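Local coordinates for protein TonB-dependent siderophore receptor (PDB 5NEC) that probably takes up ferric siderophores, and siderophore-drug conjugates, across the outer membrane of Pseudomonas aeruginosa in a TonB-dependent manner, at residues S230-E235 with S279-S284; S302-S307 with T340-Q345; G430-I435 with D456-T461. All coordinates share one frame; numbering follows the deposited sequence.

Interaction 1. Residues S230-E235 with S279-S284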
# COMPACT_ATOMS: atom_id res chain seq x y z
N SER A 230 -1.07 -22.00 3.27
CA SER A 230 -1.38 -20.82 4.09
C SER A 230 -2.83 -20.44 3.95
O SER A 230 -3.40 -20.54 2.88
CB SER A 230 -0.52 -19.64 3.68
OG SER A 230 0.83 -19.91 4.05
N HIS A 231 -3.42 -19.98 5.04
CA HIS A 231 -4.67 -19.29 4.97
C HIS A 231 -4.52 -17.95 5.67
O HIS A 231 -3.80 -17.84 6.66
CB HIS A 231 -5.82 -20.11 5.55
CG HIS A 231 -7.16 -19.57 5.17
ND1 HIS A 231 -7.82 -19.96 4.02
CD2 HIS A 231 -7.92 -18.61 5.73
CE1 HIS A 231 -8.95 -19.27 3.91
NE2 HIS A 231 -9.03 -18.45 4.94
N TYR A 232 -5.19 -16.92 5.11
CA TYR A 232 -5.21 -15.57 5.65
C TYR A 232 -6.67 -15.08 5.79
O TYR A 232 -7.44 -15.11 4.84
CB TYR A 232 -4.41 -14.62 4.75
CG TYR A 232 -4.38 -13.20 5.26
CD1 TYR A 232 -3.48 -12.83 6.25
CD2 TYR A 232 -5.25 -12.23 4.77
CE1 TYR A 232 -3.44 -11.53 6.72
CE2 TYR A 232 -5.22 -10.92 5.24
CZ TYR A 232 -4.31 -10.58 6.21
OH TYR A 232 -4.25 -9.30 6.71
N HIS A 233 -7.03 -14.62 6.97
CA HIS A 233 -8.36 -14.16 7.23
C HIS A 233 -8.31 -12.85 8.01
O HIS A 233 -7.68 -12.81 9.06
CB HIS A 233 -9.13 -15.19 8.04
CG HIS A 233 -10.55 -14.79 8.29
ND1 HIS A 233 -11.54 -14.97 7.36
CD2 HIS A 233 -11.14 -14.18 9.35
CE1 HIS A 233 -12.68 -14.50 7.82
NE2 HIS A 233 -12.47 -14.01 9.03
N LEU A 234 -8.97 -11.80 7.48
CA LEU A 234 -9.14 -10.54 8.19
C LEU A 234 -10.57 -10.03 8.03
O LEU A 234 -11.11 -10.01 6.92
CB LEU A 234 -8.16 -9.48 7.67
CG LEU A 234 -8.08 -8.19 8.52
CD1 LEU A 234 -7.22 -8.39 9.75
CD2 LEU A 234 -7.54 -7.05 7.69
N GLU A 235 -11.15 -9.59 9.14
CA GLU A 235 -12.51 -9.07 9.20
C GLU A 235 -12.44 -7.71 9.86
O GLU A 235 -11.75 -7.56 10.86
CB GLU A 235 -13.35 -10.01 10.05
CG GLU A 235 -14.86 -9.87 9.86
CD GLU A 235 -15.54 -11.20 10.03
OE1 GLU A 235 -15.15 -12.14 9.27
OE2 GLU A 235 -16.43 -11.33 10.91
N SER A 279 -15.70 -5.22 6.16
CA SER A 279 -15.01 -6.02 5.16
C SER A 279 -14.56 -7.36 5.72
O SER A 279 -14.42 -7.54 6.92
CB SER A 279 -13.87 -5.24 4.50
OG SER A 279 -12.71 -5.26 5.26
N ARG A 280 -14.39 -8.30 4.80
CA ARG A 280 -13.95 -9.64 5.09
C ARG A 280 -13.03 -10.03 3.95
O ARG A 280 -13.41 -9.86 2.80
CB ARG A 280 -15.14 -10.59 5.15
CG ARG A 280 -14.77 -11.98 5.63
CD ARG A 280 -15.99 -12.91 5.70
NE ARG A 280 -16.93 -12.48 6.76
CZ ARG A 280 -17.88 -13.23 7.33
NH1 ARG A 280 -18.09 -14.50 6.98
NH2 ARG A 280 -18.64 -12.68 8.29
N ILE A 281 -11.82 -10.52 4.27
CA ILE A 281 -10.97 -11.14 3.26
C ILE A 281 -10.54 -12.54 3.71
O ILE A 281 -10.22 -12.75 4.87
CB ILE A 281 -9.76 -10.27 2.83
CG1 ILE A 281 -8.92 -11.06 1.82
CG2 ILE A 281 -8.93 -9.87 4.02
CD1 ILE A 281 -8.10 -10.21 0.87
N ASP A 282 -10.61 -13.49 2.77
CA ASP A 282 -10.13 -14.87 2.94
C ASP A 282 -9.22 -15.21 1.77
O ASP A 282 -9.59 -15.00 0.62
CB ASP A 282 -11.30 -15.83 2.93
CG ASP A 282 -12.03 -15.84 4.23
OD1 ASP A 282 -11.46 -16.40 5.19
OD2 ASP A 282 -13.17 -15.29 4.33
N THR A 283 -8.02 -15.72 2.06
CA THR A 283 -7.06 -16.10 1.02
C THR A 283 -6.36 -17.42 1.42
O THR A 283 -5.82 -17.54 2.52
CB THR A 283 -6.05 -14.96 0.80
OG1 THR A 283 -6.77 -13.84 0.30
CG2 THR A 283 -5.01 -15.30 -0.24
N SER A 284 -6.42 -18.40 0.52
CA SER A 284 -5.78 -19.69 0.68
C SER A 284 -4.69 -19.76 -0.36
O SER A 284 -4.95 -19.44 -1.51
CB SER A 284 -6.77 -20.81 0.44
OG SER A 284 -7.68 -20.91 1.51
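D282 meets two histidines of the facing strand, H231 and H233, through one carboxylate oxygen. H233 ND1 gives the shorter bond, 2.6 Å to D282 OD1. It reaches the oxygen from above the carboxylate plane, although the oxygen lies nearly in the H233 ring plane. H231 NE2 donates the longer bond, 3.2 Å to D282 OD1. That bond is almost straight (172°) and uses the anti lone pair. Two N-H groups thus grip OD1 and limit the carboxylate's turning. H231 ND1 and S284 OG also share a hydrogen bond of 2.7 Å. Bonds at both nitrogens restrict rotation of the H231 ring. A chi1 of -165°, with CG anti to the backbone N, swings it toward 279-284.

Further along the same face, E235 and R280 form a salt bridge, with E235 OE1 3.1 Å from R280 NE. The oxygen sits over the guanidinium face, and the two flat groups are nearly parallel (3°). No N-H points at the oxygen, so the attraction is probably one of charge alone. A long, bent bond of 3.3 Å from H233 NE2 to E235 OE1 links this pair to the D282 cluster. Donation from both ring nitrogens is consistent with a protonated H233.

The face of Y232, L234, I281 and T283 makes its contacts mainly through carbon. I281 CG2 lies at the edge of the Y232 ring, 4.0 Å from Y232 CE2, and also touches L234 CB. Between the faces run paired backbone bonds at Y232-T283 and L234-I281.

Y232 and I281 touch plug-side loops at N123, D113, T114 and Q117, so their face is turned into the barrel. Strand 206-219 flanks one side, where the rings of W211 and H233 meet. Strand 296-316 flanks the other, where R303 packs on T283.

Interaction 2. Residues S302-S307 with T340-Q345. With C8E ((hydroxyethyloxy)tri(ethyloxy)octane), chain C.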
# COMPACT_ATOMS: atom_id res chain seq x y z
N SER A 302 -0.88 -22.02 -6.13
CA SER A 302 -2.31 -21.87 -6.33
C SER A 302 -2.83 -20.96 -5.26
O SER A 302 -2.55 -21.17 -4.09
CB SER A 302 -3.00 -23.23 -6.24
OG SER A 302 -2.43 -24.09 -7.20
N ARG A 303 -3.58 -19.93 -5.66
CA ARG A 303 -4.24 -19.05 -4.72
C ARG A 303 -5.75 -18.99 -5.04
O ARG A 303 -6.14 -18.77 -6.19
CB ARG A 303 -3.59 -17.67 -4.74
CG ARG A 303 -4.26 -16.68 -3.79
CD ARG A 303 -3.42 -15.45 -3.58
NE ARG A 303 -2.27 -15.73 -2.75
CZ ARG A 303 -1.18 -14.97 -2.66
NH1 ARG A 303 -1.06 -13.84 -3.35
NH2 ARG A 303 -0.18 -15.34 -1.86
N TYR A 304 -6.57 -19.23 -4.03
CA TYR A 304 -7.98 -18.88 -4.06
C TYR A 304 -8.22 -17.75 -3.05
O TYR A 304 -7.83 -17.85 -1.88
CB TYR A 304 -8.87 -20.09 -3.75
CG TYR A 304 -10.34 -19.73 -3.89
CD1 TYR A 304 -11.01 -19.87 -5.12
CD2 TYR A 304 -11.06 -19.18 -2.82
CE1 TYR A 304 -12.34 -19.50 -5.27
CE2 TYR A 304 -12.38 -18.80 -2.97
CZ TYR A 304 -13.02 -18.97 -4.18
OH TYR A 304 -14.33 -18.59 -4.31
N GLY A 305 -8.90 -16.70 -3.49
CA GLY A 305 -9.21 -15.53 -2.66
C GLY A 305 -10.66 -15.14 -2.76
O GLY A 305 -11.30 -15.35 -3.76
N ASN A 306 -11.17 -14.52 -1.70
CA ASN A 306 -12.58 -14.20 -1.56
C ASN A 306 -12.70 -12.95 -0.67
O ASN A 306 -12.26 -12.99 0.49
CB ASN A 306 -13.26 -15.41 -0.92
CG ASN A 306 -14.70 -15.15 -0.53
OD1 ASN A 306 -15.37 -14.31 -1.13
ND2 ASN A 306 -15.14 -15.80 0.53
N SER A 307 -13.24 -11.85 -1.19
CA SER A 307 -13.37 -10.61 -0.39
C SER A 307 -14.73 -9.96 -0.52
O SER A 307 -15.28 -9.89 -1.61
CB SER A 307 -12.26 -9.61 -0.73
OG SER A 307 -12.51 -9.04 -1.98
N THR A 340 -14.05 -12.79 -6.12
CA THR A 340 -13.52 -14.13 -6.05
C THR A 340 -12.34 -14.12 -7.00
O THR A 340 -12.44 -13.56 -8.08
CB THR A 340 -14.62 -15.11 -6.51
OG1 THR A 340 -15.65 -15.13 -5.51
CG2 THR A 340 -14.11 -16.51 -6.72
N THR A 341 -11.20 -14.68 -6.58
CA THR A 341 -10.01 -14.74 -7.44
C THR A 341 -9.41 -16.13 -7.34
O THR A 341 -9.29 -16.68 -6.24
CB THR A 341 -8.95 -13.69 -7.03
OG1 THR A 341 -9.55 -12.39 -7.02
CG2 THR A 341 -7.78 -13.66 -8.02
N ALA A 342 -9.03 -16.69 -8.48
CA ALA A 342 -8.38 -17.99 -8.53
C ALA A 342 -7.15 -17.85 -9.44
O ALA A 342 -7.29 -17.42 -10.59
CB ALA A 342 -9.35 -19.02 -9.08
N VAL A 343 -5.96 -18.17 -8.92
CA VAL A 343 -4.71 -18.03 -9.70
C VAL A 343 -3.88 -19.32 -9.64
O VAL A 343 -3.77 -19.95 -8.59
CB VAL A 343 -3.84 -16.84 -9.19
CG1 VAL A 343 -2.68 -16.56 -10.14
CG2 VAL A 343 -4.70 -15.61 -9.05
N ASN A 344 -3.30 -19.71 -10.77
CA ASN A 344 -2.27 -20.73 -10.78
C ASN A 344 -1.03 -20.21 -11.50
O ASN A 344 -1.13 -19.73 -12.63
CB ASN A 344 -2.72 -22.04 -11.41
CG ASN A 344 -1.76 -23.18 -11.09
OD1 ASN A 344 -1.79 -23.74 -10.01
ND2 ASN A 344 -0.86 -23.48 -12.01
N GLN A 345 0.12 -20.34 -10.86
CA GLN A 345 1.37 -19.81 -11.36
C GLN A 345 2.43 -20.91 -11.31
O GLN A 345 2.72 -21.42 -10.25
CB GLN A 345 1.76 -18.62 -10.49
CG GLN A 345 2.61 -17.58 -11.18
CD GLN A 345 2.65 -16.26 -10.39
OE1 GLN A 345 1.63 -15.79 -9.86
NE2 GLN A 345 3.82 -15.64 -10.33
C1 C8E C . -8.29 -20.88 -13.27
C2 C8E C . -7.25 -21.00 -12.17
C3 C8E C . -7.68 -21.98 -11.06
C4 C8E C . -6.78 -21.89 -9.82
C5 C8E C . -7.00 -23.03 -8.81
C6 C8E C . -7.02 -22.55 -7.34
C7 C8E C . -6.96 -23.72 -6.36
C8 C8E C . -7.21 -23.33 -4.91
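S302 to N306 pair with T340 to N344 in a long antiparallel beta-hairpin of the barrel wall. S302 OG donates to N344 OD1 at 2.9 Å, in the plane of the amide carbonyl. N344 OD1 also accepts from N300 ND2, so two donors hold this amide oxygen. Two residues on, the Y304 ring leans over to the partner strand. A chi1 of -176° turns the ring away from its own backbone N and over the neighbouring strand, and one ring face covers T341 O. The hydroxyl end crosses T340, with Y304 OH 3.2 Å from T340 CG2. The backbones are joined by two pairs of N-H to O bonds, R303 with V343 and G305 with T341.

An octyl chain of the detergent C8E lies against the same face as Y304. C8E C8 is 3.8 Å from Y304 CB, and C8E C4 is 3.9 Å from A342 CB. This is consistent with a lipid-facing outer surface.

R303 and V343 turn the other way, into the barrel, and touch V111 of the plug. R303 NH1 hydrogen-bonds to V108 O and R303 NE to T285 OG1. Strand 276-291 flanks 302-307, and strand 357-379 flanks 340-345.

Interaction 3. Residues G430-I435 with D456-T461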
# COMPACT_ATOMS: atom_id res chain seq x y z
N GLY A 430 -13.52 -12.16 -15.38
CA GLY A 430 -12.24 -11.93 -16.10
C GLY A 430 -11.32 -13.14 -16.12
O GLY A 430 -11.23 -13.85 -15.13
N THR A 431 -10.65 -13.38 -17.24
CA THR A 431 -9.67 -14.46 -17.42
C THR A 431 -8.36 -13.82 -17.84
O THR A 431 -8.37 -12.88 -18.64
CB THR A 431 -10.12 -15.44 -18.53
OG1 THR A 431 -11.18 -16.25 -18.03
CG2 THR A 431 -9.00 -16.37 -18.99
N THR A 432 -7.24 -14.31 -17.30
CA THR A 432 -5.91 -13.91 -17.76
C THR A 432 -5.06 -15.15 -18.03
O THR A 432 -5.17 -16.15 -17.34
CB THR A 432 -5.16 -13.02 -16.75
OG1 THR A 432 -4.97 -13.76 -15.55
CG2 THR A 432 -5.88 -11.73 -16.44
N LYS A 433 -4.22 -15.07 -19.06
CA LYS A 433 -3.17 -16.03 -19.32
C LYS A 433 -1.93 -15.20 -19.55
O LYS A 433 -1.98 -14.24 -20.33
CB LYS A 433 -3.48 -16.82 -20.59
CG LYS A 433 -4.66 -17.76 -20.48
CD LYS A 433 -4.99 -18.40 -21.83
CE LYS A 433 -5.89 -19.62 -21.67
NZ LYS A 433 -6.43 -20.05 -23.00
N ALA A 434 -0.83 -15.52 -18.88
CA ALA A 434 0.42 -14.80 -19.11
C ALA A 434 1.61 -15.73 -19.22
O ALA A 434 1.61 -16.82 -18.67
CB ALA A 434 0.66 -13.76 -18.03
N ILE A 435 2.63 -15.27 -19.94
CA ILE A 435 3.92 -15.94 -20.02
C ILE A 435 5.01 -14.89 -19.83
O ILE A 435 4.87 -13.77 -20.28
CB ILE A 435 4.07 -16.74 -21.33
CG1 ILE A 435 5.36 -17.56 -21.33
CG2 ILE A 435 4.03 -15.84 -22.55
CD1 ILE A 435 5.45 -18.58 -22.45
N ASP A 456 0.68 -10.76 -21.73
CA ASP A 456 -0.58 -11.02 -21.01
C ASP A 456 -1.74 -11.00 -21.98
O ASP A 456 -1.82 -10.13 -22.83
CB ASP A 456 -0.85 -9.93 -19.97
CG ASP A 456 -0.00 -10.07 -18.74
OD1 ASP A 456 -0.43 -10.79 -17.81
OD2 ASP A 456 1.10 -9.47 -18.70
N SER A 457 -2.66 -11.95 -21.80
CA SER A 457 -3.87 -12.06 -22.60
C SER A 457 -5.06 -12.01 -21.64
O SER A 457 -5.06 -12.68 -20.61
CB SER A 457 -3.82 -13.37 -23.37
OG SER A 457 -5.00 -13.59 -24.09
N PHE A 458 -6.06 -11.20 -21.98
CA PHE A 458 -7.16 -10.83 -21.07
C PHE A 458 -8.53 -11.05 -21.77
O PHE A 458 -8.68 -10.67 -22.92
CB PHE A 458 -6.95 -9.37 -20.66
CG PHE A 458 -7.80 -8.90 -19.51
CD1 PHE A 458 -7.82 -9.60 -18.30
CD2 PHE A 458 -8.54 -7.71 -19.60
CE1 PHE A 458 -8.59 -9.15 -17.21
CE2 PHE A 458 -9.30 -7.25 -18.53
CZ PHE A 458 -9.32 -7.97 -17.33
N GLU A 459 -9.49 -11.69 -21.10
CA GLU A 459 -10.89 -11.83 -21.59
C GLU A 459 -11.83 -11.46 -20.47
O GLU A 459 -11.70 -12.02 -19.40
CB GLU A 459 -11.24 -13.27 -21.96
CG GLU A 459 -10.43 -13.88 -23.07
CD GLU A 459 -11.02 -15.21 -23.57
OE1 GLU A 459 -12.26 -15.29 -23.76
OE2 GLU A 459 -10.25 -16.18 -23.77
N THR A 460 -12.77 -10.53 -20.70
CA THR A 460 -13.81 -10.20 -19.71
C THR A 460 -15.22 -10.23 -20.29
O THR A 460 -15.42 -9.94 -21.45
CB THR A 460 -13.63 -8.82 -19.02
OG1 THR A 460 -13.66 -7.79 -20.01
CG2 THR A 460 -12.34 -8.74 -18.25
N THR A 461 -16.18 -10.56 -19.43
CA THR A 461 -17.59 -10.46 -19.74
C THR A 461 -18.24 -9.75 -18.58
O THR A 461 -18.07 -10.15 -17.45
CB THR A 461 -18.21 -11.85 -19.92
OG1 THR A 461 -17.63 -12.45 -21.08
CG2 THR A 461 -19.71 -11.79 -20.11
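T432 and F458 pack tightly across these strands. The methyl of T432 comes in at the edge of the phenyl ring, with T432 CG2 3.4 Å from F458 CD1. With OG1 between the backbone N and the carbonyl carbon (chi1 62°), CG2 falls anti to the carbonyl carbon and meets the ring. F458 leans across the strand, and its CD1 also lies 3.3 Å from T431 O. On the same face A434 meets D456, with A434 CB 3.2 Å from D456 OD1. The other carboxylate oxygen, D456 OD2, is taken up in a salt bridge with R454. At the far end T460 CG2 rests 3.8 Å from the CA of G430, where no side chain intervenes.

The outward face, with T431, K433, S457 and E459, is looser. Its side chains stand side by side at longer range, and bound detergent lies near T431. The T431 and E459 side chains meet only CB to CB, at 4.2 Å. K433 and E459 carry opposite charges, but K433 NZ stays 5.5 Å from E459 OE2. The K433 chain runs off toward strand 357-379, where it touches F367, while E459 meets K476 on strand 471-488. Both are on the surface.

Regular backbone pairing joins the two faces. T431 and E459 exchange two N-H to O bonds, and K433 and S457 two more, with S457 N 2.8 Å from K433 O. Pairing of this kind, between strands that follow each other in the chain, is characteristic of the up-and-down antiparallel barrel of TonB-dependent outer-membrane receptors.

Overall arrangement
The three contacts are successive patches of one barrel wall. Interactions 1 and 2 are direct neighbours, with centres about 11 Å apart, because strands 276-291 and 296-316 lie side by side. Probable hydrogen bonds join them, from S284 N to Y304 O and from N306 N to D282 O, each 2.8 Å. Interaction 3 lies further round. Its centre is about 14 Å from that of interaction 2 and about 25 Å from that of interaction 1, and strand 357-379 bridges the gap to interaction 2. Detergent C8E touches interaction 2 and lies near the others, about 6 Å from the S284 side chain and 7 Å from that of T431.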